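Local coordinates for protein porin (Rhodobacter capsulatus, PDB 2POR) that forms trimeric outer-membrane channels that let small hydrophilic solutes, up to about 0.6 kDa, diffuse passively across the membrane, at residues P173-L177 / M178-E182; G204-R208 / D209-A213; L252-D255 / T256-D259. All blocks are in the same frame, centred on the assembly; numbering follows the deposited sequence.

Contact 1: P173-L177 / M178-E182; sequences PDTAL and MADME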
ATOM      1  N   PRO A 173      29.261  -3.246  15.811  1.00 23.04           N
ATOM      2  CA  PRO A 173      30.168  -3.882  14.882  1.00 24.44           C
ATOM      3  C   PRO A 173      31.534  -3.207  14.995  1.00 46.59           C
ATOM      4  O   PRO A 173      32.494  -3.869  14.637  1.00 45.87           O
ATOM      5  CB  PRO A 173      29.534  -3.699  13.542  1.00 21.93           C
ATOM      6  CG  PRO A 173      28.907  -2.346  13.663  1.00 24.05           C
ATOM      7  CD  PRO A 173      28.450  -2.246  15.138  1.00 23.65           C
ATOM      8  N   ASP A 174      31.700  -1.955  15.477  1.00 32.74           N
ATOM      9  CA  ASP A 174      33.010  -1.315  15.548  1.00 29.56           C
ATOM     10  C   ASP A 174      32.964  -0.348  16.703  1.00 19.81           C
ATOM     11  O   ASP A 174      32.373   0.743  16.584  1.00 27.36           O
ATOM     12  CB  ASP A 174      33.294  -0.565  14.250  1.00 37.96           C
ATOM     13  CG  ASP A 174      34.716   0.016  14.090  1.00 44.06           C
ATOM     14  OD1 ASP A 174      35.443   0.220  15.060  1.00 35.40           O
ATOM     15  OD2 ASP A 174      35.105   0.277  12.958  1.00 47.06           O
ATOM     16  N   THR A 175      33.615  -0.741  17.809  1.00 25.91           N
ATOM     17  CA  THR A 175      33.587   0.080  19.012  1.00 31.18           C
ATOM     18  C   THR A 175      34.465   1.352  18.977  1.00 37.44           C
ATOM     19  O   THR A 175      34.371   2.172  19.906  1.00 34.89           O
ATOM     20  CB  THR A 175      33.924  -0.810  20.250  1.00 35.52           C
ATOM     21  OG1 THR A 175      35.147  -1.477  19.989  1.00 41.72           O
ATOM     22  CG2 THR A 175      32.781  -1.807  20.551  1.00 30.09           C
ATOM     23  N   ALA A 176      35.266   1.563  17.901  1.00 36.77           N
ATOM     24  CA  ALA A 176      35.915   2.855  17.650  1.00 34.55           C
ATOM     25  C   ALA A 176      34.842   3.819  17.189  1.00 34.09           C
ATOM     26  O   ALA A 176      34.889   5.016  17.502  1.00 32.18           O
ATOM     27  CB  ALA A 176      36.923   2.826  16.519  1.00 29.40           C
ATOM     28  N   LEU A 177      33.842   3.285  16.456  1.00 25.68           N
ATOM     29  CA  LEU A 177      32.764   4.111  15.949  1.00 24.25           C
ATOM     30  C   LEU A 177      31.491   4.209  16.804  1.00 30.49           C
ATOM     31  O   LEU A 177      30.834   5.260  16.798  1.00 25.58           O
ATOM     32  CB  LEU A 177      32.437   3.602  14.572  1.00 34.03           C
ATOM     33  CG  LEU A 177      33.538   3.791  13.541  1.00 41.02           C
ATOM     34  CD1 LEU A 177      33.091   3.189  12.247  1.00 40.73           C
ATOM     35  CD2 LEU A 177      33.801   5.259  13.294  1.00 41.14           C
ATOM     36  N   MET A 178      31.106   3.175  17.564  1.00 27.88           N
ATOM     37  CA  MET A 178      29.879   3.203  18.386  1.00 24.64           C
ATOM     38  C   MET A 178      30.138   2.270  19.533  1.00 15.20           C
ATOM     39  O   MET A 178      30.570   1.147  19.303  1.00 22.04           O
ATOM     40  CB  MET A 178      28.669   2.700  17.576  1.00 24.97           C
ATOM     41  CG  MET A 178      27.383   2.930  18.372  1.00 37.40           C
ATOM     42  SD  MET A 178      25.922   2.233  17.547  1.00 34.16           S
ATOM     43  CE  MET A 178      26.244   0.493  17.766  1.00 28.69           C
ATOM     44  N   ALA A 179      30.015   2.731  20.763  1.00 18.97           N
ATOM     45  CA  ALA A 179      30.248   1.920  21.938  1.00 21.25           C
ATOM     46  C   ALA A 179      29.153   0.855  22.050  1.00 32.90           C
ATOM     47  O   ALA A 179      28.027   1.043  21.572  1.00 23.82           O
ATOM     48  CB  ALA A 179      30.158   2.749  23.216  1.00 19.86           C
ATOM     49  N   ASP A 180      29.454  -0.266  22.655  1.00 25.51           N
ATOM     50  CA  ASP A 180      28.427  -1.232  23.051  1.00 29.77           C
ATOM     51  C   ASP A 180      27.471  -0.629  24.071  1.00 35.87           C
ATOM     52  O   ASP A 180      27.885   0.225  24.876  1.00 25.57           O
ATOM     53  CB  ASP A 180      29.046  -2.424  23.701  1.00 22.82           C
ATOM     54  CG  ASP A 180      29.860  -3.301  22.795  1.00 19.28           C
ATOM     55  OD1 ASP A 180      29.686  -3.246  21.585  1.00 24.24           O
ATOM     56  OD2 ASP A 180      30.662  -4.066  23.323  1.00 34.46           O
ATOM     57  N   MET A 181      26.204  -1.063  24.110  1.00 21.42           N
ATOM     58  CA  MET A 181      25.245  -0.468  25.021  1.00 19.55           C
ATOM     59  C   MET A 181      24.551  -1.593  25.813  1.00 26.26           C
ATOM     60  O   MET A 181      24.511  -2.741  25.344  1.00 23.03           O
ATOM     61  CB  MET A 181      24.195   0.320  24.238  1.00 20.30           C
ATOM     62  CG  MET A 181      24.746   1.349  23.230  1.00 22.93           C
ATOM     63  SD  MET A 181      23.568   2.534  22.580  1.00 27.32           S
ATOM     64  CE  MET A 181      23.899   2.095  20.924  1.00 22.23           C
ATOM     65  N   GLU A 182      24.032  -1.329  27.004  1.00 23.25           N
ATOM     66  CA  GLU A 182      23.264  -2.316  27.736  1.00 28.22           C
ATOM     67  C   GLU A 182      22.348  -1.584  28.664  1.00 22.99           C
ATOM     68  O   GLU A 182      22.565  -0.394  28.943  1.00 23.60           O
ATOM     69  CB  GLU A 182      24.120  -3.240  28.546  1.00 27.70           C
ATOM     70  CG  GLU A 182      24.953  -2.542  29.582  1.00 39.91           C
ATOM     71  CD  GLU A 182      25.559  -3.481  30.615  1.00 49.50           C
ATOM     72  OE1 GLU A 182      26.121  -4.521  30.248  1.00 46.27           O
ATOM     73  OE2 GLU A 182      25.440  -3.149  31.798  1.00 81.45           O
TER

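Contact 2: G204-R208 / D209-A213; sequences GELDR and DFARA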
ATOM      1  N   GLY A 204      21.965   1.754  32.815  1.00 32.61           N
ATOM      2  CA  GLY A 204      22.915   1.082  31.939  1.00 28.05           C
ATOM      3  C   GLY A 204      23.896   2.061  31.329  1.00 28.93           C
ATOM      4  O   GLY A 204      24.252   3.076  31.955  1.00 27.42           O
ATOM      5  N   GLU A 205      24.298   1.784  30.097  1.00 23.03           N
ATOM      6  CA  GLU A 205      25.165   2.721  29.413  1.00 27.54           C
ATOM      7  C   GLU A 205      24.859   2.737  27.944  1.00 28.34           C
ATOM      8  O   GLU A 205      24.439   1.739  27.358  1.00 25.57           O
ATOM      9  CB  GLU A 205      26.632   2.380  29.616  1.00 27.61           C
ATOM     10  CG  GLU A 205      27.082   1.066  29.056  1.00 43.67           C
ATOM     11  CD  GLU A 205      28.507   0.679  29.443  1.00 51.38           C
ATOM     12  OE1 GLU A 205      28.892   0.909  30.596  1.00 51.17           O
ATOM     13  OE2 GLU A 205      29.204   0.126  28.577  1.00 66.67           O
ATOM     14  N   LEU A 206      25.052   3.923  27.379  1.00 21.41           N
ATOM     15  CA  LEU A 206      24.720   4.229  26.005  1.00 19.79           C
ATOM     16  C   LEU A 206      25.950   4.735  25.259  1.00 33.84           C
ATOM     17  O   LEU A 206      26.884   5.220  25.896  1.00 26.21           O
ATOM     18  CB  LEU A 206      23.674   5.311  25.958  1.00 20.83           C
ATOM     19  CG  LEU A 206      22.300   5.022  26.548  1.00 25.89           C
ATOM     20  CD1 LEU A 206      21.424   6.253  26.385  1.00 25.84           C
ATOM     21  CD2 LEU A 206      21.707   3.788  25.853  1.00 21.85           C
ATOM     22  N   ASP A 207      25.986   4.628  23.929  1.00 24.31           N
ATOM     23  CA  ASP A 207      27.016   5.234  23.119  1.00 26.55           C
ATOM     24  C   ASP A 207      26.846   6.741  23.313  1.00 29.31           C
ATOM     25  O   ASP A 207      25.724   7.270  23.315  1.00 22.97           O
ATOM     26  CB  ASP A 207      26.805   4.875  21.671  1.00 22.03           C
ATOM     27  CG  ASP A 207      27.699   5.685  20.737  1.00 23.24           C
ATOM     28  OD1 ASP A 207      28.904   5.421  20.728  1.00 24.98           O
ATOM     29  OD2 ASP A 207      27.190   6.570  20.052  1.00 24.03           O
ATOM     30  N   ARG A 208      27.978   7.450  23.422  1.00 26.76           N
ATOM     31  CA  ARG A 208      27.995   8.897  23.612  1.00 22.68           C
ATOM     32  C   ARG A 208      27.209   9.649  22.574  1.00 17.48           C
ATOM     33  O   ARG A 208      26.341  10.455  22.916  1.00 22.76           O
ATOM     34  CB  ARG A 208      29.436   9.459  23.575  1.00 24.59           C
ATOM     35  CG  ARG A 208      29.542  10.993  23.737  1.00 26.44           C
ATOM     36  CD  ARG A 208      30.941  11.468  23.299  1.00 20.80           C
ATOM     37  NE  ARG A 208      31.124  11.301  21.864  1.00 20.58           N
ATOM     38  CZ  ARG A 208      32.159  10.610  21.386  1.00 17.56           C
ATOM     39  NH1 ARG A 208      33.084  10.058  22.172  1.00 22.76           N
ATOM     40  NH2 ARG A 208      32.241  10.433  20.081  1.00 19.37           N
ATOM     41  N   ASP A 209      27.519   9.419  21.298  1.00 16.79           N
ATOM     42  CA  ASP A 209      26.848  10.205  20.296  1.00 17.98           C
ATOM     43  C   ASP A 209      25.387   9.787  20.091  1.00 25.82           C
ATOM     44  O   ASP A 209      24.557  10.628  19.760  1.00 23.17           O
ATOM     45  CB  ASP A 209      27.661  10.106  19.008  1.00 24.37           C
ATOM     46  CG  ASP A 209      29.020  10.843  19.115  1.00 28.77           C
ATOM     47  OD1 ASP A 209      29.173  11.761  19.918  1.00 22.89           O
ATOM     48  OD2 ASP A 209      29.922  10.467  18.387  1.00 27.21           O
ATOM     49  N   PHE A 210      25.024   8.539  20.348  1.00 24.91           N
ATOM     50  CA  PHE A 210      23.610   8.119  20.337  1.00 27.45           C
ATOM     51  C   PHE A 210      22.869   8.890  21.468  1.00 21.30           C
ATOM     52  O   PHE A 210      21.816   9.521  21.239  1.00 22.41           O
ATOM     53  CB  PHE A 210      23.628   6.571  20.514  1.00 24.74           C
ATOM     54  CG  PHE A 210      22.290   5.878  20.753  1.00 36.77           C
ATOM     55  CD1 PHE A 210      21.777   5.783  22.040  1.00 36.73           C
ATOM     56  CD2 PHE A 210      21.586   5.352  19.689  1.00 48.62           C
ATOM     57  CE1 PHE A 210      20.559   5.166  22.263  1.00 42.01           C
ATOM     58  CE2 PHE A 210      20.365   4.732  19.918  1.00 38.96           C
ATOM     59  CZ  PHE A 210      19.857   4.642  21.199  1.00 34.54           C
ATOM     60  N   ALA A 211      23.442   8.956  22.683  1.00 18.70           N
ATOM     61  CA  ALA A 211      22.882   9.727  23.774  1.00 17.41           C
ATOM     62  C   ALA A 211      22.716  11.194  23.466  1.00 21.61           C
ATOM     63  O   ALA A 211      21.686  11.804  23.775  1.00 23.50           O
ATOM     64  CB  ALA A 211      23.790   9.543  24.973  1.00 20.52           C
ATOM     65  N   ARG A 212      23.696  11.837  22.818  1.00 24.46           N
ATOM     66  CA  ARG A 212      23.589  13.250  22.483  1.00 21.96           C
ATOM     67  C   ARG A 212      22.472  13.482  21.485  1.00 20.18           C
ATOM     68  O   ARG A 212      21.761  14.487  21.559  1.00 23.86           O
ATOM     69  CB  ARG A 212      24.912  13.761  21.881  1.00 19.67           C
ATOM     70  CG  ARG A 212      26.092  13.718  22.891  1.00 22.71           C
ATOM     71  CD  ARG A 212      27.481  14.185  22.274  1.00 23.65           C
ATOM     72  NE  ARG A 212      27.360  15.532  21.735  1.00 20.64           N
ATOM     73  CZ  ARG A 212      27.532  16.627  22.475  1.00 19.45           C
ATOM     74  NH1 ARG A 212      27.894  16.546  23.742  1.00 22.61           N
ATOM     75  NH2 ARG A 212      27.366  17.826  21.968  1.00 22.43           N
ATOM     76  N   ALA A 213      22.292  12.564  20.534  1.00 22.64           N
ATOM     77  CA  ALA A 213      21.212  12.682  19.536  1.00 24.94           C
ATOM     78  C   ALA A 213      19.822  12.596  20.193  1.00 28.90           C
ATOM     79  O   ALA A 213      18.902  13.242  19.696  1.00 28.23           O
ATOM     80  CB  ALA A 213      21.339  11.585  18.488  1.00 18.67           C
TER
HETATM   81  O   HOH W   1      30.175   7.843  20.708  1.00 24.32           O

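Contact 3: L252-D255 / T256-D259; sequences LDID and TIDD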
ATOM      1  N   LEU A 252      14.639  10.811  32.352  1.00 23.70           N
ATOM      2  CA  LEU A 252      15.774  10.193  31.701  1.00 21.27           C
ATOM      3  C   LEU A 252      16.954  11.060  32.119  1.00 26.27           C
ATOM      4  O   LEU A 252      16.862  12.282  32.002  1.00 26.01           O
ATOM      5  CB  LEU A 252      15.582  10.244  30.219  1.00 22.83           C
ATOM      6  CG  LEU A 252      16.740   9.807  29.350  1.00 32.44           C
ATOM      7  CD1 LEU A 252      17.171   8.378  29.634  1.00 25.21           C
ATOM      8  CD2 LEU A 252      16.290  10.050  27.922  1.00 28.50           C
ATOM      9  N   ASP A 253      18.006  10.443  32.623  1.00 25.12           N
ATOM     10  CA  ASP A 253      19.161  11.142  33.148  1.00 34.71           C
ATOM     11  C   ASP A 253      20.436  10.563  32.530  1.00 25.50           C
ATOM     12  O   ASP A 253      20.855   9.459  32.921  1.00 26.91           O
ATOM     13  CB  ASP A 253      19.093  10.957  34.661  1.00 31.51           C
ATOM     14  CG  ASP A 253      20.073  11.729  35.540  1.00 52.04           C
ATOM     15  OD1 ASP A 253      21.065  12.236  35.017  1.00 49.77           O
ATOM     16  OD2 ASP A 253      19.833  11.819  36.754  1.00 67.89           O
ATOM     17  N   ILE A 254      21.102  11.235  31.583  1.00 24.18           N
ATOM     18  CA  ILE A 254      22.295  10.674  30.987  1.00 23.34           C
ATOM     19  C   ILE A 254      23.461  11.525  31.451  1.00 30.07           C
ATOM     20  O   ILE A 254      23.537  12.742  31.213  1.00 29.61           O
ATOM     21  CB  ILE A 254      22.261  10.705  29.474  1.00 20.78           C
ATOM     22  CG1 ILE A 254      20.948  10.044  28.971  1.00 23.54           C
ATOM     23  CG2 ILE A 254      23.504   9.962  28.964  1.00 20.01           C
ATOM     24  CD1 ILE A 254      20.720  10.051  27.452  1.00 30.48           C
ATOM     25  N   ASP A 255      24.332  10.794  32.111  1.00 27.10           N
ATOM     26  CA  ASP A 255      25.534  11.330  32.702  1.00 37.11           C
ATOM     27  C   ASP A 255      26.394  11.991  31.624  1.00 34.48           C
ATOM     28  O   ASP A 255      26.613  11.453  30.534  1.00 33.20           O
ATOM     29  CB  ASP A 255      26.300  10.193  33.360  1.00 36.96           C
ATOM     30  CG  ASP A 255      27.520  10.620  34.177  1.00 61.77           C
ATOM     31  OD1 ASP A 255      27.428  11.586  34.941  1.00 63.74           O
ATOM     32  OD2 ASP A 255      28.565   9.982  34.053  1.00 54.70           O
ATOM     33  N   THR A 256      26.816  13.198  32.010  1.00 38.04           N
ATOM     34  CA  THR A 256      27.645  14.116  31.245  1.00 27.79           C
ATOM     35  C   THR A 256      26.837  14.737  30.115  1.00 45.76           C
ATOM     36  O   THR A 256      27.373  15.654  29.497  1.00 49.10           O
ATOM     37  CB  THR A 256      28.959  13.481  30.594  1.00 37.48           C
ATOM     38  OG1 THR A 256      28.596  12.726  29.468  1.00 37.65           O
ATOM     39  CG2 THR A 256      29.721  12.583  31.543  1.00 36.65           C
ATOM     40  N   ILE A 257      25.587  14.368  29.772  1.00 46.16           N
ATOM     41  CA  ILE A 257      24.877  15.001  28.654  1.00 36.33           C
ATOM     42  C   ILE A 257      23.803  15.832  29.286  1.00 45.12           C
ATOM     43  O   ILE A 257      23.996  17.032  29.426  1.00 39.40           O
ATOM     44  CB  ILE A 257      24.208  13.980  27.666  1.00 30.69           C
ATOM     45  CG1 ILE A 257      25.229  12.943  27.198  1.00 26.95           C
ATOM     46  CG2 ILE A 257      23.524  14.752  26.542  1.00 28.34           C
ATOM     47  CD1 ILE A 257      26.537  13.438  26.610  1.00 47.06           C
ATOM     48  N   ASP A 258      22.697  15.248  29.747  1.00 26.70           N
ATOM     49  CA  ASP A 258      21.613  16.029  30.301  1.00 20.95           C
ATOM     50  C   ASP A 258      20.568  15.071  30.934  1.00 21.68           C
ATOM     51  O   ASP A 258      20.752  13.855  30.882  1.00 25.33           O
ATOM     52  CB  ASP A 258      20.974  16.866  29.179  1.00 24.31           C
ATOM     53  CG  ASP A 258      20.306  18.173  29.656  1.00 39.02           C
ATOM     54  OD1 ASP A 258      20.262  18.474  30.868  1.00 36.22           O
ATOM     55  OD2 ASP A 258      19.817  18.914  28.796  1.00 49.23           O
ATOM     56  N   ASP A 259      19.529  15.636  31.545  1.00 32.03           N
ATOM     57  CA  ASP A 259      18.407  14.932  32.127  1.00 35.51           C
ATOM     58  C   ASP A 259      17.150  15.628  31.645  1.00 29.00           C
ATOM     59  O   ASP A 259      17.199  16.780  31.205  1.00 29.90           O
ATOM     60  CB  ASP A 259      18.427  14.954  33.659  1.00 29.16           C
ATOM     61  CG  ASP A 259      18.521  16.327  34.324  1.00 32.42           C
ATOM     62  OD1 ASP A 259      17.545  17.063  34.351  1.00 53.80           O
ATOM     63  OD2 ASP A 259      19.590  16.660  34.823  1.00 66.04           O
TER

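Contact 1: P173-L177 / M178-E182
The amide of Met178 reaches back four residues to the carbonyl of Asp174, N to O 2.9 Å in the carbonyl plane, and closes a single turn of chain whose middle residues, Thr175 to Leu177, have helical backbone angles. Asp174 O also accepts from Leu177 N, so two amides grip one carbonyl oxygen. In addition, the CA-H of Thr175 points straight at Met178 O, with CA to O 3.2 Å.

Side chains add one hydrogen bond and two looser contacts. The carboxylate of Asp174 folds over the turn it starts: OD1 accepts from Ala176 N at 3.1 Å, on its anti side but tilted 29° from the carboxylate plane, which makes an Asx turn. Thr175 turns its methyl rather than its hydroxyl to Asp180, CG2 lying 3.6 Å from OD1, while that oxygen takes its hydrogen bond from the backbone N of Ser172. Met178 extends with CG anti to the backbone N (chi1 -172°) and bends only at its last torsion, bringing CE to 4.4 Å from Pro173 CD.

Most of the polar grip therefore comes from backbone amides and one carboxylate, with little apolar burial, in a surface turn that leads into barrel strand 181-192.

Contact 2: G204-R208 / D209-A213
Arg208 and Asp209, neighbours in sequence at the start of helix 208-214, lie side by side and form a two-pronged salt bridge. Arg208 NE meets Asp209 OD1 at 2.8 Å, nearly in the guanidinium plane, and NH2 meets OD2 at 2.9 Å. The two planes stand 64° apart, and both nitrogens meet the oxygens from above the carboxylate plane. Arg208 runs extended from the backbone, then bends at chi3 (68°), which swings the guanidinium round to its neighbour. Its NH1 and NH2 also donate to the carbonyls of Ala223 and Ala222, so an alanine here would probably leave the Asp209 carboxylate without its charged mate and the loop carbonyls without these donors.

Asp207 holds the first turn. A chi1 of 169° swings its carboxylate away from its own N and forward to the helix, where OD2 accepts from Phe210 N at 2.9 Å, while OD1 accepts a hydrogen bond from a water that in turn accepts from Asp209 N. The carbonyl of Asp207 takes the amide of Ala211.

On the apolar side, the Leu206 and Phe210 side chains cross at a slant, CD2 4.0 Å from CE1, and Leu206 CD1 lies 4.3 Å from Ala211 CB. This is a helix N-cap with Asp as the capping residue, set where the end of strand 195-207 of the porin barrel meets the start of a short helix, their local axes almost perpendicular.

Contact 3: L252-D255 / T256-D259
Ile254 N donates to Asp258 O at 2.7 Å, nearly straight, and Ile254 O takes Ile257 N at 3.0 Å from above its carbonyl plane. A weak, bent bond from Asp258 N reaches the same oxygen. At the tip, the hydroxyl of Thr256 donates to the carbonyl of Asp255, OG1 to O 2.6 Å, on a lone pair of that oxygen. A chi1 of 76° sets OG1 beside its own backbone N, within range of the preceding carbonyl, while CG2 lies 3.8 Å from Asp255 OD2.

Opposite Ile254 the returning chain sets two residues, Ile257 and Asp258, the mark of a classic beta bulge, in the tight hairpin between barrel strands 243-254 and 258-272. One pair further from the tip, Asp253 and Asp259 form a non-hydrogen-bonded antiparallel pair, and Asp259 CA-H approaches Leu252 O, CA to O 3.1 Å. The two aspartates point the same way, their carboxylate planes 70° apart and Asp253 OD1 4.7 Å from Asp259 OD2; the Lys230 side chain packs on Asp253 and probably offsets some of the negative charge.

Ile254 and Ile257 run alongside each other, CG2 to CG1 3.9 Å, and Phe215 from the loop after helix 208-214 packs against both.

In the fold
The three contacts sit at one end of the barrel, in series along the chain, with contact 2 touching each of the others. Contacts 1 and 2 have centres 10 Å apart and are joined by a probable hydrogen bond, Ala179 N to Asp207 OD1 2.9 Å, and by Glu205 N to Glu182 O between adjacent strands. Contacts 2 and 3, 9 Å apart between centres, meet through packing: Ile254 CD1 lies 4.0 Å from both Ala211 CB and Leu206 CD1, so the strand end and the helix both pack on the hairpin. Contacts 1 and 3 do not touch. Bound detergent (C8E) touches Leu206 and Leu252, while the nearest side chain to a calcium ion, Phe210, is about 12 Å from it.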